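PDB 4BU0: S-M checkpoint control protein rad4 from Schizosaccharomyces pombe, which is essential for DNA replication and for the checkpoint coupling S and M phases, its first two BRCT domains binding phosphorylated sites in a crb2 dimer. Local coordinates for residues K8-C13 with V44-A49; K68-E73 with L92-H97. All blocks are in the same frame, centred on the assembly; numbering follows the deposited sequence.

Interaction 1 of 2, residues K8-C13 with V44-A49; sequences KGFVIC and VTHLIA
The main chain of V11 is bonded by both the side chain and the backbone of T45. The amide V11 N gives a straight hydrogen bond to T45 OG1 (2.9 Å, 180°), while V11 O takes two donors: T45 N, in the carbonyl plane on a lone pair at 2.8 Å, and H46 N, tilted from that plane. Beyond them the ladder runs on through C13 N to H46 O and I48 N to C13 O, in parallel register. This pairing joins strands 11-15 and 46-49, the two inner strands of the four-stranded parallel sheet of the first BRCT domain. T45 OG1 lies between its own backbone N and carbonyl carbon (chi1 61°), a rotation that lets it face V11 N and also share a 2.7 Å hydrogen bond with H46 ND1 at the imidazole edge. A valine in place of this threonine would probably leave V11 N without its acceptor and the H46 ring freer to turn. Among the aromatics, F10 sets CD2 over one face of the H46 ring, toward its rim, with CE2 close to H46 CE1; the near-parallel rings, 25° apart, barely overlap. Apolar contacts occupy both sheet faces: in the conformer described, I12 CG2 meets I48 CD1, whereas C13 CB packs against V44 CG2 (3.8 Å) and L47 CD1.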
loop_
_atom_site.group_PDB
_atom_site.type_symbol
_atom_site.label_atom_id
_atom_site.label_comp_id
_atom_site.label_asym_id
_atom_site.label_seq_id
_atom_site.Cartn_x
_atom_site.Cartn_y
_atom_site.Cartn_z
ATOM N N LYS A 8 0.132 -25.155 -4.655
ATOM C CA LYS A 8 1.453 -25.785 -4.589
ATOM C C LYS A 8 2.496 -24.875 -5.282
ATOM O O LYS A 8 2.205 -24.325 -6.350
ATOM C CB LYS A 8 1.411 -27.155 -5.283
ATOM C CG LYS A 8 2.761 -27.886 -5.228
ATOM C CD LYS A 8 2.630 -29.339 -5.689
ATOM C CE LYS A 8 3.932 -30.085 -5.492
ATOM N NZ LYS A 8 3.854 -31.492 -5.980
ATOM N N GLY A 9 3.616 -24.647 -4.607
ATOM C CA GLY A 9 4.656 -23.790 -5.155
ATOM C C GLY A 9 4.552 -22.341 -4.719
ATOM O O GLY A 9 5.514 -21.574 -4.885
ATOM N N PHE A 10 3.380 -21.934 -4.173
ATOM C CA PHE A 10 3.260 -20.571 -3.648
ATOM C C PHE A 10 3.879 -20.497 -2.272
ATOM O O PHE A 10 3.790 -21.462 -1.504
ATOM C CB PHE A 10 1.782 -20.147 -3.545
ATOM C CG PHE A 10 1.097 -19.767 -4.821
ATOM C CD1 PHE A 10 0.925 -20.698 -5.844
ATOM C CD2 PHE A 10 0.522 -18.509 -4.967
ATOM C CE1 PHE A 10 0.264 -20.344 -7.024
ATOM C CE2 PHE A 10 -0.162 -18.160 -6.142
ATOM C CZ PHE A 10 -0.272 -19.071 -7.166
ATOM N N VAL A 11 4.484 -19.340 -1.928
ATOM C CA VAL A 11 5.116 -19.125 -0.627
ATOM C C VAL A 11 4.570 -17.792 -0.159
ATOM O O VAL A 11 4.907 -16.750 -0.729
ATOM C CB VAL A 11 6.659 -19.191 -0.670
ATOM C CG1 VAL A 11 7.236 -19.003 0.729
ATOM C CG2 VAL A 11 7.130 -20.523 -1.269
ATOM N N ILE A 12 3.681 -17.850 0.832
ATOM C CA ILE A 12 2.973 -16.652 1.280
ATOM C C ILE A 12 3.510 -16.122 2.592
ATOM O O ILE A 12 3.868 -16.871 3.483
ATOM C CB ILE A 12 1.476 -17.032 1.365
ATOM C CG1 ILE A 12 0.930 -17.272 -0.076
ATOM C CG2 ILE A 12 0.631 -15.995 2.164
ATOM C CD1 ILE A 12 -0.346 -18.052 -0.153
ATOM N N CYS A 13 3.554 -14.775 2.700
ATOM C CA CYS A 13 4.022 -14.064 3.885
ATOM C C CYS A 13 3.041 -12.921 4.125
ATOM O O CYS A 13 2.476 -12.436 3.139
ATOM C CB CYS A 13 5.433 -13.550 3.613
ATOM S SG CYS A 13 6.241 -12.743 5.016
ATOM N N VAL A 44 9.685 -16.304 -0.835
ATOM C CA VAL A 44 8.328 -15.758 -0.816
ATOM C C VAL A 44 7.900 -15.362 -2.237
ATOM O O VAL A 44 8.689 -14.775 -3.007
ATOM C CB VAL A 44 8.236 -14.571 0.172
ATOM C CG1 VAL A 44 6.961 -13.732 -0.041
ATOM C CG2 VAL A 44 8.304 -15.069 1.605
ATOM N N THR A 45 6.641 -15.676 -2.601
ATOM C CA THR A 45 6.121 -15.337 -3.916
ATOM C C THR A 45 5.020 -14.264 -3.812
ATOM O O THR A 45 4.763 -13.524 -4.774
ATOM C CB THR A 45 5.594 -16.595 -4.629
ATOM O OG1 THR A 45 4.518 -17.176 -3.873
ATOM C CG2 THR A 45 6.679 -17.653 -4.821
ATOM N N HIS A 46 4.280 -14.270 -2.681
ATOM C CA HIS A 46 3.144 -13.389 -2.479
ATOM C C HIS A 46 3.199 -12.819 -1.086
ATOM O O HIS A 46 3.349 -13.575 -0.123
ATOM C CB HIS A 46 1.831 -14.159 -2.691
ATOM C CG HIS A 46 1.644 -14.596 -4.118
ATOM N ND1 HIS A 46 2.441 -15.601 -4.684
ATOM C CD2 HIS A 46 0.802 -14.124 -5.075
ATOM C CE1 HIS A 46 2.079 -15.675 -5.959
ATOM N NE2 HIS A 46 1.080 -14.833 -6.239
ATOM N N LEU A 47 3.102 -11.477 -0.974
ATOM C CA LEU A 47 3.118 -10.794 0.308
ATOM C C LEU A 47 1.741 -10.183 0.509
ATOM O O LEU A 47 1.336 -9.307 -0.253
ATOM C CB LEU A 47 4.230 -9.712 0.347
ATOM C CG LEU A 47 4.311 -8.859 1.594
ATOM C CD1 LEU A 47 4.796 -9.691 2.826
ATOM C CD2 LEU A 47 5.289 -7.676 1.359
ATOM N N ILE A 48 1.032 -10.662 1.538
ATOM C CA ILE A 48 -0.303 -10.154 1.855
ATOM C C ILE A 48 -0.065 -8.988 2.807
ATOM O O ILE A 48 0.512 -9.176 3.872
ATOM C CB ILE A 48 -1.170 -11.290 2.448
ATOM C CG1 ILE A 48 -1.383 -12.401 1.355
ATOM C CG2 ILE A 48 -2.525 -10.705 2.947
ATOM C CD1 ILE A 48 -1.976 -13.673 1.944
ATOM N N ALA A 49 -0.453 -7.775 2.399
ATOM C CA ALA A 49 -0.117 -6.584 3.183
ATOM C C ALA A 49 -1.322 -5.808 3.678
ATOM O O ALA A 49 -2.281 -5.612 2.922
ATOM C CB ALA A 49 0.722 -5.664 2.314
#

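Interaction 2 of 2, residues K68-E73 with L92-H97; sequences KIMSSE and LLVDKH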
loop_
_atom_site.group_PDB
_atom_site.type_symbol
_atom_site.label_atom_id
_atom_site.label_comp_id
_atom_site.label_asym_id
_atom_site.label_seq_id
_atom_site.Cartn_x
_atom_site.Cartn_y
_atom_site.Cartn_z
ATOM N N LYS A 68 4.159 -10.556 -5.612
ATOM C CA LYS A 68 2.873 -9.886 -5.739
ATOM C C LYS A 68 2.408 -9.409 -4.388
ATOM O O LYS A 68 2.457 -10.177 -3.429
ATOM C CB LYS A 68 1.787 -10.817 -6.331
ATOM C CG LYS A 68 2.160 -11.577 -7.614
ATOM C CD LYS A 68 1.884 -10.799 -8.866
ATOM C CE LYS A 68 2.389 -11.578 -10.057
ATOM N NZ LYS A 68 3.083 -10.702 -11.037
ATOM N N ILE A 69 1.965 -8.132 -4.306
ATOM C CA ILE A 69 1.449 -7.575 -3.052
ATOM C C ILE A 69 -0.053 -7.696 -3.111
ATOM O O ILE A 69 -0.736 -7.126 -3.959
ATOM C CB ILE A 69 1.932 -6.157 -2.711
ATOM C CG1 ILE A 69 3.473 -6.125 -2.659
ATOM C CG2 ILE A 69 1.343 -5.708 -1.359
ATOM C CD1 ILE A 69 3.962 -4.802 -2.857
ATOM N N MET A 70 -0.568 -8.532 -2.187
ATOM C CA MET A 70 -1.938 -8.947 -2.190
ATOM C C MET A 70 -2.770 -8.403 -1.080
ATOM O O MET A 70 -2.282 -8.119 0.010
ATOM C CB MET A 70 -1.950 -10.498 -2.024
ATOM C CG MET A 70 -1.096 -11.263 -3.048
ATOM S SD MET A 70 -1.588 -10.891 -4.757
ATOM C CE MET A 70 -3.322 -11.448 -4.770
ATOM N N SER A 71 -4.067 -8.299 -1.360
ATOM C CA SER A 71 -5.047 -7.899 -0.364
ATOM C C SER A 71 -5.297 -9.041 0.632
ATOM O O SER A 71 -5.182 -10.237 0.286
ATOM C CB SER A 71 -6.341 -7.522 -1.070
ATOM O OG SER A 71 -7.422 -7.406 -0.158
ATOM N N SER A 72 -5.706 -8.696 1.850
ATOM C CA SER A 72 -6.044 -9.698 2.847
ATOM C C SER A 72 -7.200 -10.587 2.435
ATOM O O SER A 72 -7.327 -11.677 2.978
ATOM C CB SER A 72 -6.397 -9.007 4.156
ATOM O OG SER A 72 -7.530 -8.176 3.962
ATOM N N GLU A 73 -8.040 -10.127 1.499
ATOM C CA GLU A 73 -9.208 -10.906 1.088
ATOM C C GLU A 73 -8.854 -12.005 0.083
ATOM O O GLU A 73 -9.683 -12.888 -0.159
ATOM C CB GLU A 73 -10.303 -9.981 0.504
ATOM C CG GLU A 73 -10.166 -9.650 -0.980
ATOM C CD GLU A 73 -10.034 -8.210 -1.458
ATOM O OE1 GLU A 73 -10.691 -7.321 -0.869
ATOM O OE2 GLU A 73 -9.331 -7.984 -2.474
ATOM N N LEU A 92 -5.675 -18.063 -10.508
ATOM C CA LEU A 92 -5.907 -18.293 -9.053
ATOM C C LEU A 92 -6.372 -17.016 -8.327
ATOM O O LEU A 92 -6.081 -16.804 -7.149
ATOM C CB LEU A 92 -4.663 -18.896 -8.399
ATOM C CG LEU A 92 -4.355 -20.315 -8.952
ATOM C CD1 LEU A 92 -2.933 -20.702 -8.681
ATOM C CD2 LEU A 92 -5.329 -21.352 -8.365
ATOM N N LEU A 93 -7.150 -16.199 -9.047
ATOM C CA LEU A 93 -7.770 -14.942 -8.575
ATOM C C LEU A 93 -6.757 -13.889 -8.163
ATOM O O LEU A 93 -7.155 -12.877 -7.581
ATOM C CB LEU A 93 -8.768 -15.197 -7.423
ATOM C CG LEU A 93 -9.850 -16.229 -7.730
ATOM C CD1 LEU A 93 -10.772 -16.417 -6.520
ATOM C CD2 LEU A 93 -10.719 -15.804 -8.936
ATOM N N VAL A 94 -5.479 -14.083 -8.483
ATOM C CA VAL A 94 -4.437 -13.152 -8.052
ATOM C C VAL A 94 -4.679 -11.736 -8.615
ATOM O O VAL A 94 -4.677 -10.753 -7.849
ATOM C CB VAL A 94 -3.036 -13.700 -8.405
ATOM C CG1 VAL A 94 -1.934 -12.623 -8.282
ATOM C CG2 VAL A 94 -2.726 -14.930 -7.549
ATOM N N ASP A 95 -4.907 -11.625 -9.940
ATOM C CA ASP A 95 -5.065 -10.284 -10.515
ATOM C C ASP A 95 -6.277 -9.540 -9.996
ATOM O O ASP A 95 -6.268 -8.311 -10.022
ATOM C CB ASP A 95 -5.145 -10.366 -12.047
ATOM C CG ASP A 95 -3.837 -10.691 -12.735
ATOM O OD1 ASP A 95 -2.780 -10.626 -12.066
ATOM O OD2 ASP A 95 -3.866 -10.998 -13.950
ATOM N N LYS A 96 -7.288 -10.252 -9.479
ATOM C CA LYS A 96 -8.495 -9.642 -8.942
ATOM C C LYS A 96 -8.316 -9.180 -7.500
ATOM O O LYS A 96 -9.193 -8.490 -6.978
ATOM C CB LYS A 96 -9.668 -10.624 -9.021
ATOM C CG LYS A 96 -10.202 -10.742 -10.450
ATOM C CD LYS A 96 -11.113 -11.937 -10.628
ATOM C CE LYS A 96 -11.835 -11.880 -11.954
ATOM N NZ LYS A 96 -12.681 -13.085 -12.165
ATOM N N HIS A 97 -7.225 -9.606 -6.835
ATOM C CA HIS A 97 -7.048 -9.284 -5.416
ATOM C C HIS A 97 -5.689 -8.672 -5.121
ATOM O O HIS A 97 -5.205 -8.728 -3.990
ATOM C CB HIS A 97 -7.290 -10.542 -4.543
ATOM C CG HIS A 97 -8.697 -11.028 -4.660
ATOM N ND1 HIS A 97 -9.720 -10.426 -3.956
ATOM C CD2 HIS A 97 -9.222 -11.962 -5.481
ATOM C CE1 HIS A 97 -10.834 -11.040 -4.338
ATOM N NE2 HIS A 97 -10.589 -11.967 -5.259
#
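A histidine-carboxylate hydrogen bond joins H97 to E73 across a partly buried contact: in the E73 conformer described here, one of two modelled, H97 ND1 donates to E73 OE2 over 2.9 Å, with the oxygen close to the imidazole plane. The carboxylate is less regularly placed, being met on its anti side and 35° out of its own plane. Here strand 68-70 of the first BRCT domain, with the turn into helix 74-83, receives a type I beta turn, V94 to H97, from the connection toward the second BRCT domain. H97 also bonds through its backbone, since its O accepts from S71 N at 2.9 Å, nearly straight; main chain and side chain of one residue are thus both held. S71, just before the turn into the helix, accepts from E73 N through OG in the conformer described, a capping bond. E73 has CG between the backbone N and the carbonyl carbon (chi1 85°), and its bent chain swings the carboxylate back so that OE2 meets the ring edge. The apolar part belongs to M70, whose chain folds at both chi2 and chi3 and crosses V94 at about a right angle. Its sulfur SD lies 3.9 Å from V94 CG1, and its methyl CE sits 3.4 Å from both V94 O and H97 O.

In the fold
Followed from the N terminus, the chain closes interaction 1 first: residues 44-49 return beside 8-13 after helix 19-31 and the short strands 35-36 and 40-41, pairing the inner strands of the sheet. Helix 55-63 then leads to strand 68-70, which lies next to 46-49, with probable hydrogen bonds between L47 and both K68 and M70. Interaction 2 closes a second loop, around helix 74-83, when 92-97 comes back beside residues 68-73. The two are therefore in series, neither nested nor crossed, yet both reach the same sheet, through neighbouring strands 46-49 and 68-70. F10 on L92 ties 8-13 to the segment after helix 74-83, while I48 on S72 joins strand 46-49 to the turn after 68-70.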